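Local coordinates for protein carbohydrate kinase, FGGY (Novosphingobium aromaticivorans, PDB 3H6E) that probably acts as a sugar kinase of the FGGY family, transferring phosphate from ATP to a carbohydrate whose identity is not established, at residues A296-G301 and A375-T380; T259-M264 and G395-A400; W135-H140 and L192-R197; A106-Q111 and H174-D179. All blocks are in the same frame, centred on the assembly; numbering follows the deposited sequence.

Interaction 1 of 4, residues A296-G301 and A375-T380; sequences ARFMGG and ALVADT
Phe-298 closes the end of strand 292-298 by laying its ring on two consecutive residues of helix 363-384, Val-377 and Ala-378, in a buried and wholly apolar contact. CB already points toward the helix, and chi1 of 74° sets CG between the backbone N and the carbonyl carbon, which swings the ring off the strand and over the helix surface. CB itself stays 4.4 Å from Val-377 CG1, so the real packing begins at the ring. CG lies 3.7 Å from that methyl and CD2 comes nearer, 3.6 Å from Val-377 CG1. The methyl stands almost above the ring centre, 13° off the normal, in a CH-pi contact over one face. Farther out, CE2 meets Val-377 CB at 3.9 Å. On the other flank CE1 approaches Ala-378 CA at 3.8 Å, and CZ, the tip, lies 3.9 Å from Ala-378 N. The residue types fit these roles: a branched valine presents a methyl to the flat face, whereas an alanine is small enough to let the ring come down to the helix backbone. Gly-300, at the start of helix 300-308, leaves room for the ring, since a side chain there would crowd Phe-298 CE2. The strand's inner neighbour 261-266 pairs with it through backbone bonds between Phe-298 and Phe-261, whose rings also meet. Val-377 also touches Trp-464 of helix 457-468, while Ala-375, which points away from the strand, packs on helix 401-410. The Phe-298 ring lies between the sheet and helix 363-384 in the C-terminal FGGY domain.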
loop_
_atom_site.group_PDB
_atom_site.type_symbol
_atom_site.label_atom_id
_atom_site.label_comp_id
_atom_site.label_asym_id
_atom_site.label_seq_id
_atom_site.Cartn_x
_atom_site.Cartn_y
_atom_site.Cartn_z
ATOM N N ALA A 296 10.104 3.623 -1.100
ATOM C CA ALA A 296 10.996 3.570 0.051
ATOM C C ALA A 296 10.169 3.730 1.313
ATOM O O ALA A 296 9.357 4.649 1.409
ATOM C CB ALA A 296 12.042 4.660 -0.034
ATOM N N ARG A 297 10.355 2.834 2.276
ATOM C CA ARG A 297 9.646 2.958 3.545
ATOM C C ARG A 297 10.545 2.985 4.776
ATOM O O ARG A 297 11.747 2.716 4.710
ATOM C CB ARG A 297 8.558 1.879 3.712
ATOM C CG ARG A 297 8.587 0.724 2.720
ATOM C CD ARG A 297 9.770 -0.203 2.927
ATOM N NE ARG A 297 9.585 -1.192 3.992
ATOM C CZ ARG A 297 8.890 -2.322 3.860
ATOM N NH1 ARG A 297 8.274 -2.591 2.717
ATOM N NH2 ARG A 297 8.794 -3.178 4.871
ATOM N N PHE A 298 9.927 3.343 5.894
ATOM C CA PHE A 298 10.520 3.218 7.216
ATOM C C PHE A 298 9.358 3.272 8.200
ATOM O O PHE A 298 8.322 3.867 7.908
ATOM C CB PHE A 298 11.549 4.323 7.488
ATOM C CG PHE A 298 10.949 5.674 7.759
ATOM C CD1 PHE A 298 10.485 6.464 6.720
ATOM C CD2 PHE A 298 10.876 6.169 9.053
ATOM C CE1 PHE A 298 9.940 7.715 6.966
ATOM C CE2 PHE A 298 10.335 7.419 9.307
ATOM C CZ PHE A 298 9.864 8.193 8.258
HETATM N N MSE A 299 9.514 2.630 9.350
HETATM C CA MSE A 299 8.404 2.501 10.283
HETATM C C MSE A 299 8.200 3.750 11.122
HETATM O O MSE A 299 8.271 3.706 12.349
HETATM C CB MSE A 299 8.590 1.274 11.168
HETATM C CG MSE A 299 8.117 0.000 10.500
HETATM SE SE MSE A 299 7.847 -1.434 11.775
HETATM C CE MSE A 299 9.702 -1.975 11.944
ATOM N N GLY A 300 7.929 4.856 10.443
ATOM C CA GLY A 300 7.771 6.145 11.086
ATOM C C GLY A 300 6.864 6.135 12.296
ATOM O O GLY A 300 7.288 6.498 13.390
ATOM N N GLY A 301 5.616 5.720 12.101
ATOM C CA GLY A 301 4.629 5.735 13.167
ATOM C C GLY A 301 5.040 4.942 14.393
ATOM O O GLY A 301 4.675 5.287 15.516
ATOM N N ALA A 375 10.458 13.801 9.619
ATOM C CA ALA A 375 10.569 14.601 8.407
ATOM C C ALA A 375 11.927 14.367 7.763
ATOM O O ALA A 375 12.038 14.237 6.544
ATOM C CB ALA A 375 10.378 16.071 8.723
ATOM N N LEU A 376 12.957 14.296 8.599
ATOM C CA LEU A 376 14.326 14.131 8.131
ATOM C C LEU A 376 14.561 12.743 7.554
ATOM O O LEU A 376 15.258 12.593 6.552
ATOM C CB LEU A 376 15.306 14.409 9.271
ATOM C CG LEU A 376 15.228 15.837 9.823
ATOM C CD1 LEU A 376 15.695 15.910 11.270
ATOM C CD2 LEU A 376 16.000 16.818 8.939
ATOM N N VAL A 377 13.977 11.732 8.189
ATOM C CA VAL A 377 14.111 10.365 7.711
ATOM C C VAL A 377 13.255 10.160 6.463
ATOM O O VAL A 377 13.636 9.422 5.557
ATOM C CB VAL A 377 13.725 9.331 8.792
ATOM C CG1 VAL A 377 13.884 7.915 8.253
ATOM C CG2 VAL A 377 14.571 9.525 10.042
ATOM N N ALA A 378 12.100 10.818 6.420
ATOM C CA ALA A 378 11.262 10.790 5.227
ATOM C C ALA A 378 11.993 11.500 4.098
ATOM O O ALA A 378 11.915 11.098 2.939
ATOM C CB ALA A 378 9.922 11.453 5.489
ATOM N N ASP A 379 12.716 12.555 4.458
ATOM C CA ASP A 379 13.506 13.320 3.505
ATOM C C ASP A 379 14.568 12.444 2.849
ATOM O O ASP A 379 14.759 12.485 1.636
ATOM C CB ASP A 379 14.171 14.504 4.207
ATOM C CG ASP A 379 15.101 15.272 3.297
ATOM O OD1 ASP A 379 14.601 16.091 2.495
ATOM O OD2 ASP A 379 16.330 15.054 3.388
ATOM N N THR A 380 15.259 11.654 3.663
ATOM C CA THR A 380 16.257 10.722 3.158
ATOM C C THR A 380 15.612 9.654 2.277
ATOM O O THR A 380 16.163 9.277 1.243
ATOM C CB THR A 380 17.021 10.045 4.316
ATOM O OG1 THR A 380 17.831 11.019 4.985
ATOM C CG2 THR A 380 17.912 8.921 3.803
#

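Interaction 2 of 4, residues T259-M264 and G395-A400; sequences TWFIAM and GRFAEA
Phe-261 and Phe-397 form an oblique aromatic contact within the actin-like ATPase fold of the C-terminal FGGY domain, joining strand 261-266 of the central sheet to the short 3-10 turn that follows strand 390-394. In relatives, the turn between strands 252-256 and 261-266 and the loop after strand 390-394 border the nucleotide site, and the same is probable here. Both rings are buried. Their planes stand at 54° and their centroids 4.9 Å apart, too tilted for a stack and too far from perpendicular for an edge-to-face pair. Phe-261 supplies the corner of its ring: CZ hangs over one face of Phe-397, displaced toward the rim, and CE1 follows at 3.7 Å from Phe-397 CD2. CB of Phe-397 points toward the strand, and chi1 of -70° keeps CG beside the backbone N, which offers the ring face to the incoming corner. The turn holds this pose: Ala-398 N bonds Gly-395 O at 3.2 Å, the Phe-397 amide is held by Thr-257 OG1, and glycine suits position 395 because its positive phi would jam a CB against the preceding carbonyl. A flat phenylalanine on both sides fills the space between sheet and turn without needing any polar partner. An alanine in place of Phe-397 would probably leave the corner of the Phe-261 ring without its facing surface and open a gap between strand and turn. The nearest approach is from Phe-261 CZ to Phe-397 CG, 3.6 Å.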
loop_
_atom_site.group_PDB
_atom_site.type_symbol
_atom_site.label_atom_id
_atom_site.label_comp_id
_atom_site.label_asym_id
_atom_site.label_seq_id
_atom_site.Cartn_x
_atom_site.Cartn_y
_atom_site.Cartn_z
ATOM N N THR A 259 1.705 3.355 10.918
ATOM C CA THR A 259 2.786 2.535 11.458
ATOM C C THR A 259 3.967 2.569 10.490
ATOM O O THR A 259 5.109 2.770 10.894
ATOM C CB THR A 259 2.355 1.078 11.696
ATOM O OG1 THR A 259 1.382 1.032 12.745
ATOM C CG2 THR A 259 3.551 0.242 12.108
ATOM N N TRP A 260 3.672 2.385 9.207
ATOM C CA TRP A 260 4.672 2.512 8.160
ATOM C C TRP A 260 4.507 3.827 7.402
ATOM O O TRP A 260 3.404 4.188 6.988
ATOM C CB TRP A 260 4.567 1.349 7.169
ATOM C CG TRP A 260 5.155 0.061 7.655
ATOM C CD1 TRP A 260 4.511 -0.930 8.343
ATOM C CD2 TRP A 260 6.504 -0.384 7.479
ATOM N NE1 TRP A 260 5.380 -1.960 8.614
ATOM C CE2 TRP A 260 6.610 -1.651 8.093
ATOM C CE3 TRP A 260 7.636 0.166 6.867
ATOM C CZ2 TRP A 260 7.800 -2.377 8.108
ATOM C CZ3 TRP A 260 8.818 -0.557 6.886
ATOM C CH2 TRP A 260 8.891 -1.813 7.501
ATOM N N PHE A 261 5.613 4.541 7.232
ATOM C CA PHE A 261 5.667 5.667 6.314
ATOM C C PHE A 261 6.190 5.133 4.986
ATOM O O PHE A 261 7.298 4.605 4.923
ATOM C CB PHE A 261 6.610 6.745 6.843
ATOM C CG PHE A 261 6.041 7.561 7.965
ATOM C CD1 PHE A 261 5.240 6.980 8.934
ATOM C CD2 PHE A 261 6.335 8.913 8.067
ATOM C CE1 PHE A 261 4.727 7.734 9.972
ATOM C CE2 PHE A 261 5.828 9.673 9.105
ATOM C CZ PHE A 261 5.022 9.085 10.057
ATOM N N ILE A 262 5.391 5.251 3.932
ATOM C CA ILE A 262 5.768 4.696 2.638
ATOM C C ILE A 262 5.718 5.732 1.527
ATOM O O ILE A 262 4.678 6.338 1.274
ATOM C CB ILE A 262 4.873 3.506 2.243
ATOM C CG1 ILE A 262 4.881 2.443 3.341
ATOM C CG2 ILE A 262 5.333 2.912 0.917
ATOM C CD1 ILE A 262 3.974 1.269 3.059
ATOM N N ALA A 263 6.853 5.928 0.867
ATOM C CA ALA A 263 6.934 6.826 -0.273
ATOM C C ALA A 263 6.790 6.036 -1.567
ATOM O O ALA A 263 7.618 5.179 -1.875
ATOM C CB ALA A 263 8.247 7.590 -0.257
HETATM N N MSE A 264 5.732 6.326 -2.319
HETATM C CA MSE A 264 5.522 5.699 -3.614
HETATM C C MSE A 264 5.552 6.754 -4.709
HETATM O O MSE A 264 4.663 7.604 -4.794
HETATM C CB MSE A 264 4.195 4.954 -3.629
HETATM C CG MSE A 264 4.069 3.923 -2.514
HETATM SE SE MSE A 264 2.304 3.099 -2.460
HETATM C CE MSE A 264 2.382 2.101 -4.135
ATOM N N GLY A 395 -2.690 9.598 5.248
ATOM C CA GLY A 395 -2.649 8.900 6.520
ATOM C C GLY A 395 -2.810 9.865 7.676
ATOM O O GLY A 395 -2.982 11.065 7.466
ATOM N N ARG A 396 -2.741 9.354 8.901
ATOM C CA ARG A 396 -3.014 10.181 10.075
ATOM C C ARG A 396 -1.986 11.285 10.322
ATOM O O ARG A 396 -2.310 12.315 10.911
ATOM C CB ARG A 396 -3.208 9.317 11.329
ATOM C CG ARG A 396 -1.943 8.720 11.923
ATOM C CD ARG A 396 -2.280 7.945 13.196
ATOM N NE ARG A 396 -1.129 7.247 13.766
ATOM C CZ ARG A 396 -0.380 7.714 14.761
ATOM N NH1 ARG A 396 -0.643 8.895 15.305
ATOM N NH2 ARG A 396 0.644 6.999 15.211
ATOM N N PHE A 397 -0.755 11.083 9.866
ATOM C CA PHE A 397 0.303 12.059 10.110
ATOM C C PHE A 397 0.231 13.250 9.156
ATOM O O PHE A 397 1.114 14.106 9.138
ATOM C CB PHE A 397 1.679 11.391 10.077
ATOM C CG PHE A 397 1.934 10.489 11.254
ATOM C CD1 PHE A 397 2.506 10.988 12.413
ATOM C CD2 PHE A 397 1.587 9.148 11.209
ATOM C CE1 PHE A 397 2.734 10.170 13.497
ATOM C CE2 PHE A 397 1.811 8.324 12.290
ATOM C CZ PHE A 397 2.386 8.836 13.437
ATOM N N ALA A 398 -0.837 13.294 8.365
ATOM C CA ALA A 398 -1.160 14.474 7.571
ATOM C C ALA A 398 -1.676 15.606 8.452
ATOM O O ALA A 398 -1.488 16.778 8.144
ATOM C CB ALA A 398 -2.179 14.127 6.497
ATOM N N GLU A 399 -2.334 15.225 9.544
ATOM C CA GLU A 399 -2.810 16.189 10.526
ATOM C C GLU A 399 -1.688 16.609 11.467
ATOM O O GLU A 399 -1.919 17.343 12.426
ATOM C CB GLU A 399 -3.978 15.611 11.330
ATOM C CG GLU A 399 -5.356 15.982 10.797
ATOM C CD GLU A 399 -5.763 15.164 9.590
ATOM O OE1 GLU A 399 -5.222 14.048 9.422
ATOM O OE2 GLU A 399 -6.631 15.634 8.816
ATOM N N ALA A 400 -0.474 16.142 11.186
ATOM C CA ALA A 400 0.688 16.468 12.014
ATOM C C ALA A 400 1.427 17.701 11.491
ATOM O O ALA A 400 2.425 17.585 10.776
ATOM C CB ALA A 400 1.626 15.279 12.106
#

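Interaction 3 of 4, residues W135-H140 and L192-R197; sequences WLDQLH and LGWAAR
Asp-137 and Trp-194 are the residues whose CA atoms come nearest between the two segments, yet those atoms stay 10.1 Å apart; a short aspartate is met by a long tryptophan and a long arginine. Segment 135-140 is the last turn of helix 129-139, with His-140 the first residue beyond it, at the N-cap position of helix 141-145. Segment 192-197 leaves helix 187-191 through a Schellman motif, in which Gly-193 takes the positive phi that a side chain would hinder, and continues with helical backbone angles but without a regular helix's bonds, Arg-197 N bonding Trp-194 O at 2.9 Å. This brings Trp-194 and Arg-197 to the same side, facing one carboxylate. The contact ties the end of helix 129-139 to the loop between helix 187-191 and strand 201-202 in the N-terminal FGGY domain. Asp-137 divides its oxygens between them. OD2 receives the indole N-H of Trp-194 NE1 at 2.9 Å, with an angle of 155° at the hydrogen; the oxygen lies in the ring plane. OD1 uses its syn lone pair for Arg-197 NH1, 3.1 Å away and nearly straight at 168°; this salt bridge lies in the guanidinium plane, the carboxylate turned steeply against it. The arginine reaches this far because its chain is extended, with chi2 at 177°. Its guanidinium rests one face against Trp-194 CD1, and the indole has Leu-192 CD1 over a face. An alanine instead of Asp-137 is likely to leave the indole N-H without its acceptor and the arginine charge without its mate. Met-144 packs beside both Asp-137 and Arg-197.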
loop_
_atom_site.group_PDB
_atom_site.type_symbol
_atom_site.label_atom_id
_atom_site.label_comp_id
_atom_site.label_asym_id
_atom_site.label_seq_id
_atom_site.Cartn_x
_atom_site.Cartn_y
_atom_site.Cartn_z
ATOM N N TRP A 135 6.273 -23.118 -0.478
ATOM C CA TRP A 135 5.766 -24.000 0.562
ATOM C C TRP A 135 4.629 -24.858 0.029
ATOM O O TRP A 135 4.676 -26.083 0.111
ATOM C CB TRP A 135 5.297 -23.177 1.761
ATOM C CG TRP A 135 5.049 -23.979 2.990
ATOM C CD1 TRP A 135 5.592 -25.193 3.304
ATOM C CD2 TRP A 135 4.222 -23.610 4.099
ATOM N NE1 TRP A 135 5.138 -25.611 4.530
ATOM C CE2 TRP A 135 4.299 -24.655 5.042
ATOM C CE3 TRP A 135 3.418 -22.501 4.382
ATOM C CZ2 TRP A 135 3.600 -24.625 6.248
ATOM C CZ3 TRP A 135 2.727 -22.473 5.579
ATOM C CH2 TRP A 135 2.821 -23.529 6.497
ATOM N N LEU A 136 3.613 -24.208 -0.528
ATOM C CA LEU A 136 2.464 -24.913 -1.089
ATOM C C LEU A 136 2.860 -26.053 -2.031
ATOM O O LEU A 136 2.177 -27.071 -2.100
ATOM C CB LEU A 136 1.530 -23.932 -1.802
ATOM C CG LEU A 136 0.659 -23.082 -0.876
ATOM C CD1 LEU A 136 -0.073 -22.007 -1.659
ATOM C CD2 LEU A 136 -0.323 -23.961 -0.116
ATOM N N ASP A 137 3.959 -25.876 -2.757
ATOM C CA ASP A 137 4.439 -26.911 -3.664
ATOM C C ASP A 137 4.805 -28.178 -2.895
ATOM O O ASP A 137 4.810 -29.272 -3.458
ATOM C CB ASP A 137 5.635 -26.416 -4.485
ATOM C CG ASP A 137 5.220 -25.748 -5.793
ATOM O OD1 ASP A 137 4.046 -25.894 -6.197
ATOM O OD2 ASP A 137 6.070 -25.084 -6.426
ATOM N N GLN A 138 5.100 -28.023 -1.605
ATOM C CA GLN A 138 5.419 -29.156 -0.739
ATOM C C GLN A 138 4.170 -29.790 -0.132
ATOM O O GLN A 138 4.026 -31.012 -0.130
ATOM C CB GLN A 138 6.356 -28.731 0.391
ATOM C CG GLN A 138 7.792 -28.491 -0.028
ATOM C CD GLN A 138 8.763 -28.691 1.122
ATOM O OE1 GLN A 138 9.981 -28.678 0.933
ATOM N NE2 GLN A 138 8.227 -28.891 2.325
ATOM N N LEU A 139 3.272 -28.953 0.383
ATOM C CA LEU A 139 2.079 -29.425 1.082
ATOM C C LEU A 139 1.025 -29.996 0.134
ATOM O O LEU A 139 0.260 -30.887 0.502
ATOM C CB LEU A 139 1.460 -28.289 1.899
ATOM C CG LEU A 139 2.392 -27.427 2.751
ATOM C CD1 LEU A 139 1.684 -26.153 3.179
ATOM C CD2 LEU A 139 2.902 -28.199 3.960
ATOM N N HIS A 140 0.972 -29.462 -1.081
ATOM C CA HIS A 140 -0.034 -29.880 -2.047
ATOM C C HIS A 140 0.564 -29.935 -3.444
ATOM O O HIS A 140 0.093 -29.249 -4.353
ATOM C CB HIS A 140 -1.226 -28.923 -2.015
ATOM C CG HIS A 140 -1.858 -28.792 -0.664
ATOM N ND1 HIS A 140 -1.873 -27.607 0.040
ATOM C CD2 HIS A 140 -2.487 -29.701 0.117
ATOM C CE1 HIS A 140 -2.494 -27.789 1.192
ATOM N NE2 HIS A 140 -2.876 -29.053 1.264
ATOM N N LEU A 192 10.569 -22.015 -12.498
ATOM C CA LEU A 192 9.875 -22.991 -11.663
ATOM C C LEU A 192 8.560 -23.463 -12.275
ATOM O O LEU A 192 7.917 -24.373 -11.754
ATOM C CB LEU A 192 9.607 -22.402 -10.278
ATOM C CG LEU A 192 10.816 -22.083 -9.398
ATOM C CD1 LEU A 192 10.375 -21.299 -8.173
ATOM C CD2 LEU A 192 11.554 -23.354 -8.993
ATOM N N GLY A 193 8.154 -22.837 -13.372
ATOM C CA GLY A 193 6.888 -23.171 -13.996
ATOM C C GLY A 193 5.712 -22.477 -13.332
ATOM O O GLY A 193 4.557 -22.771 -13.636
ATOM N N TRP A 194 6.000 -21.550 -12.420
ATOM C CA TRP A 194 4.945 -20.801 -11.745
ATOM C C TRP A 194 4.242 -19.834 -12.696
ATOM O O TRP A 194 3.016 -19.709 -12.674
ATOM C CB TRP A 194 5.496 -20.042 -10.535
ATOM C CG TRP A 194 5.889 -20.935 -9.384
ATOM C CD1 TRP A 194 5.661 -22.276 -9.270
ATOM C CD2 TRP A 194 6.546 -20.535 -8.173
ATOM N NE1 TRP A 194 6.151 -22.739 -8.070
ATOM C CE2 TRP A 194 6.696 -21.689 -7.378
ATOM C CE3 TRP A 194 7.026 -19.314 -7.686
ATOM C CZ2 TRP A 194 7.307 -21.661 -6.125
ATOM C CZ3 TRP A 194 7.631 -19.287 -6.443
ATOM C CH2 TRP A 194 7.767 -20.454 -5.677
ATOM N N ALA A 195 5.023 -19.157 -13.530
ATOM C CA ALA A 195 4.478 -18.171 -14.460
ATOM C C ALA A 195 3.438 -18.785 -15.390
ATOM O O ALA A 195 2.473 -18.128 -15.777
ATOM C CB ALA A 195 5.596 -17.525 -15.267
ATOM N N ALA A 196 3.637 -20.052 -15.735
ATOM C CA ALA A 196 2.739 -20.744 -16.652
ATOM C C ALA A 196 1.397 -21.084 -16.006
ATOM O O ALA A 196 0.415 -21.348 -16.702
ATOM C CB ALA A 196 3.406 -22.005 -17.193
ATOM N N ARG A 197 1.359 -21.079 -14.677
ATOM C CA ARG A 197 0.138 -21.411 -13.947
ATOM C C ARG A 197 -0.813 -20.220 -13.797
ATOM O O ARG A 197 -1.993 -20.404 -13.501
ATOM C CB ARG A 197 0.474 -21.953 -12.560
ATOM C CG ARG A 197 1.363 -23.182 -12.544
ATOM C CD ARG A 197 1.681 -23.558 -11.103
ATOM N NE ARG A 197 2.638 -24.652 -10.990
ATOM C CZ ARG A 197 3.134 -25.085 -9.834
ATOM N NH1 ARG A 197 2.765 -24.511 -8.694
ATOM N NH2 ARG A 197 4.001 -26.090 -9.815
#

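Interaction 4 of 4, residues A106-Q111 and H174-D179; sequences ADYRSQ and HSDLWD
Tyr-108 grips Asp-176 with one short bond: its OH donates to Asp-176 OD2 at 2.7 Å, and the hydroxyl also lies against the aspartate's CB, with Tyr-108 OH 3.2 Å from Asp-176 CB. Asp-176 OD2 offers its anti lone pair, the one away from the other oxygen, and lies near the ring plane at the edge. With CG anti to the backbone N, chi1 176°, the tyrosine extends out from helix 102-109 toward the loop, and it suits the place because its hydroxyl reaches the carboxylate. The carboxylate is tied further: Asp-176 OD1 holds Arg-112 in a salt bridge and accepts from Ser-120, which probably compensates much of the buried charge. The loop has its own stiffener, an ST turn in which Leu-177 N donates to Ser-175 OG at 3.1 Å, with an angle of 156° at the hydrogen, just before strand 178-179 of the small two-stranded sheet in the N-terminal domain; OG also hydrogen-bonds Leu-171 O. Trp-134 meets the tyrosine ring, and Met-188 touches both partners. The outward side is different: Ala-106 and Asp-107 of the helix, and Ser-110 just after it, are exposed and make no contact with segment 174-179. Arg-109 turns away at its base, and its NE stays 6.5 Å from Asp-176 OD2, where at most a weak long-range attraction is likely; its NH2 makes a weak hydrogen bond to Leu-123 O.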
loop_
_atom_site.group_PDB
_atom_site.type_symbol
_atom_site.label_atom_id
_atom_site.label_comp_id
_atom_site.label_asym_id
_atom_site.label_seq_id
_atom_site.Cartn_x
_atom_site.Cartn_y
_atom_site.Cartn_z
ATOM N N ALA A 106 14.451 -21.053 4.092
ATOM C CA ALA A 106 15.862 -20.930 3.733
ATOM C C ALA A 106 16.116 -21.522 2.354
ATOM O O ALA A 106 16.818 -20.929 1.531
ATOM C CB ALA A 106 16.737 -21.609 4.774
ATOM N N ASP A 107 15.537 -22.693 2.109
ATOM C CA ASP A 107 15.610 -23.325 0.798
ATOM C C ASP A 107 15.113 -22.365 -0.273
ATOM O O ASP A 107 15.735 -22.215 -1.326
ATOM C CB ASP A 107 14.778 -24.610 0.767
ATOM C CG ASP A 107 15.374 -25.713 1.620
ATOM O OD1 ASP A 107 16.145 -25.391 2.551
ATOM O OD2 ASP A 107 15.071 -26.897 1.360
ATOM N N TYR A 108 13.985 -21.719 0.001
ATOM C CA TYR A 108 13.428 -20.749 -0.929
ATOM C C TYR A 108 14.332 -19.527 -1.047
ATOM O O TYR A 108 14.660 -19.090 -2.148
ATOM C CB TYR A 108 12.024 -20.326 -0.503
ATOM C CG TYR A 108 11.448 -19.248 -1.389
ATOM C CD1 TYR A 108 11.133 -19.514 -2.716
ATOM C CD2 TYR A 108 11.224 -17.963 -0.904
ATOM C CE1 TYR A 108 10.610 -18.533 -3.539
ATOM C CE2 TYR A 108 10.699 -16.976 -1.717
ATOM C CZ TYR A 108 10.395 -17.267 -3.035
ATOM O OH TYR A 108 9.876 -16.290 -3.853
ATOM N N ARG A 109 14.738 -18.990 0.097
ATOM C CA ARG A 109 15.556 -17.779 0.134
ATOM C C ARG A 109 16.806 -17.864 -0.741
ATOM O O ARG A 109 17.246 -16.856 -1.295
ATOM C CB ARG A 109 15.966 -17.453 1.572
ATOM C CG ARG A 109 14.893 -16.769 2.377
ATOM C CD ARG A 109 14.670 -15.355 1.899
ATOM N NE ARG A 109 13.490 -14.760 2.515
ATOM C CZ ARG A 109 13.458 -14.272 3.750
ATOM N NH1 ARG A 109 14.546 -14.318 4.504
ATOM N NH2 ARG A 109 12.338 -13.744 4.228
ATOM N N SER A 110 17.377 -19.059 -0.860
ATOM C CA SER A 110 18.666 -19.219 -1.537
ATOM C C SER A 110 18.521 -19.427 -3.039
ATOM O O SER A 110 19.510 -19.617 -3.745
ATOM C CB SER A 110 19.482 -20.363 -0.912
ATOM O OG SER A 110 18.766 -21.588 -0.937
ATOM N N GLN A 111 17.289 -19.372 -3.527
ATOM C CA GLN A 111 17.016 -19.630 -4.936
ATOM C C GLN A 111 16.261 -18.464 -5.602
ATOM O O GLN A 111 15.906 -18.525 -6.780
ATOM C CB GLN A 111 16.292 -20.979 -5.079
ATOM C CG GLN A 111 15.381 -21.126 -6.269
ATOM C CD GLN A 111 14.007 -20.560 -6.003
ATOM O OE1 GLN A 111 13.788 -19.872 -5.002
ATOM N NE2 GLN A 111 13.069 -20.845 -6.892
ATOM N N HIS A 174 5.962 -6.733 -4.113
ATOM C CA HIS A 174 7.024 -7.580 -3.560
ATOM C C HIS A 174 6.676 -9.074 -3.512
ATOM O O HIS A 174 6.641 -9.683 -2.445
ATOM C CB HIS A 174 7.482 -7.067 -2.186
ATOM C CG HIS A 174 6.366 -6.837 -1.214
ATOM N ND1 HIS A 174 5.721 -7.868 -0.565
ATOM C CD2 HIS A 174 5.794 -5.695 -0.766
ATOM C CE1 HIS A 174 4.796 -7.372 0.236
ATOM N NE2 HIS A 174 4.817 -6.056 0.132
ATOM N N SER A 175 6.436 -9.662 -4.678
ATOM C CA SER A 175 5.985 -11.047 -4.746
ATOM C C SER A 175 7.074 -12.013 -5.195
ATOM O O SER A 175 6.908 -13.228 -5.088
ATOM C CB SER A 175 4.792 -11.164 -5.688
ATOM O OG SER A 175 5.196 -10.927 -7.021
ATOM N N ASP A 176 8.181 -11.475 -5.701
ATOM C CA ASP A 176 9.249 -12.293 -6.281
ATOM C C ASP A 176 8.859 -12.862 -7.647
ATOM O O ASP A 176 9.677 -13.494 -8.315
ATOM C CB ASP A 176 9.649 -13.436 -5.341
ATOM C CG ASP A 176 10.224 -12.941 -4.035
ATOM O OD1 ASP A 176 10.588 -11.751 -3.960
ATOM O OD2 ASP A 176 10.317 -13.739 -3.082
ATOM N N LEU A 177 7.614 -12.632 -8.060
ATOM C CA LEU A 177 7.111 -13.178 -9.319
ATOM C C LEU A 177 7.200 -12.183 -10.472
ATOM O O LEU A 177 6.832 -12.508 -11.599
ATOM C CB LEU A 177 5.653 -13.625 -9.172
ATOM C CG LEU A 177 5.223 -14.390 -7.919
ATOM C CD1 LEU A 177 3.902 -15.084 -8.180
ATOM C CD2 LEU A 177 6.276 -15.402 -7.496
ATOM N N TRP A 178 7.686 -10.978 -10.200
ATOM C CA TRP A 178 7.626 -9.922 -11.203
ATOM C C TRP A 178 8.951 -9.232 -11.517
ATOM O O TRP A 178 9.776 -8.994 -10.635
ATOM C CB TRP A 178 6.566 -8.879 -10.831
ATOM C CG TRP A 178 6.083 -8.118 -12.022
ATOM C CD1 TRP A 178 6.197 -6.779 -12.245
ATOM C CD2 TRP A 178 5.429 -8.663 -13.174
ATOM N NE1 TRP A 178 5.645 -6.454 -13.458
ATOM C CE2 TRP A 178 5.171 -7.593 -14.052
ATOM C CE3 TRP A 178 5.041 -9.953 -13.548
ATOM C CZ2 TRP A 178 4.536 -7.771 -15.279
ATOM C CZ3 TRP A 178 4.412 -10.129 -14.765
ATOM C CH2 TRP A 178 4.163 -9.043 -15.618
ATOM N N ASP A 179 9.130 -8.913 -12.794
ATOM C CA ASP A 179 10.263 -8.129 -13.256
ATOM C C ASP A 179 9.741 -6.756 -13.657
ATOM O O ASP A 179 9.259 -6.569 -14.777
ATOM C CB ASP A 179 10.926 -8.820 -14.448
ATOM C CG ASP A 179 12.215 -8.142 -14.881
ATOM O OD1 ASP A 179 12.384 -6.931 -14.624
ATOM O OD2 ASP A 179 13.060 -8.829 -15.492
#

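Interactions 1 and 2 lie in the C-terminal domain and share one sheet, because strands 292-298 and 261-266 are neighbours in it; interaction 1 is nested in the chain loop that interaction 2 closes. Both are buried and apolar, one binding the sheet to a helix, the other to a turn. Interactions 3 and 4 lie in the N-terminal domain, with centres about 12 Å apart and segments alternating along the chain. They touch through packing of Trp-194 against Tyr-108 and Leu-177, and both depend on an aspartate. Interaction 3 is only partly buried, with a salt bridge beside an indole bond, whereas interaction 4 hides its carboxylate.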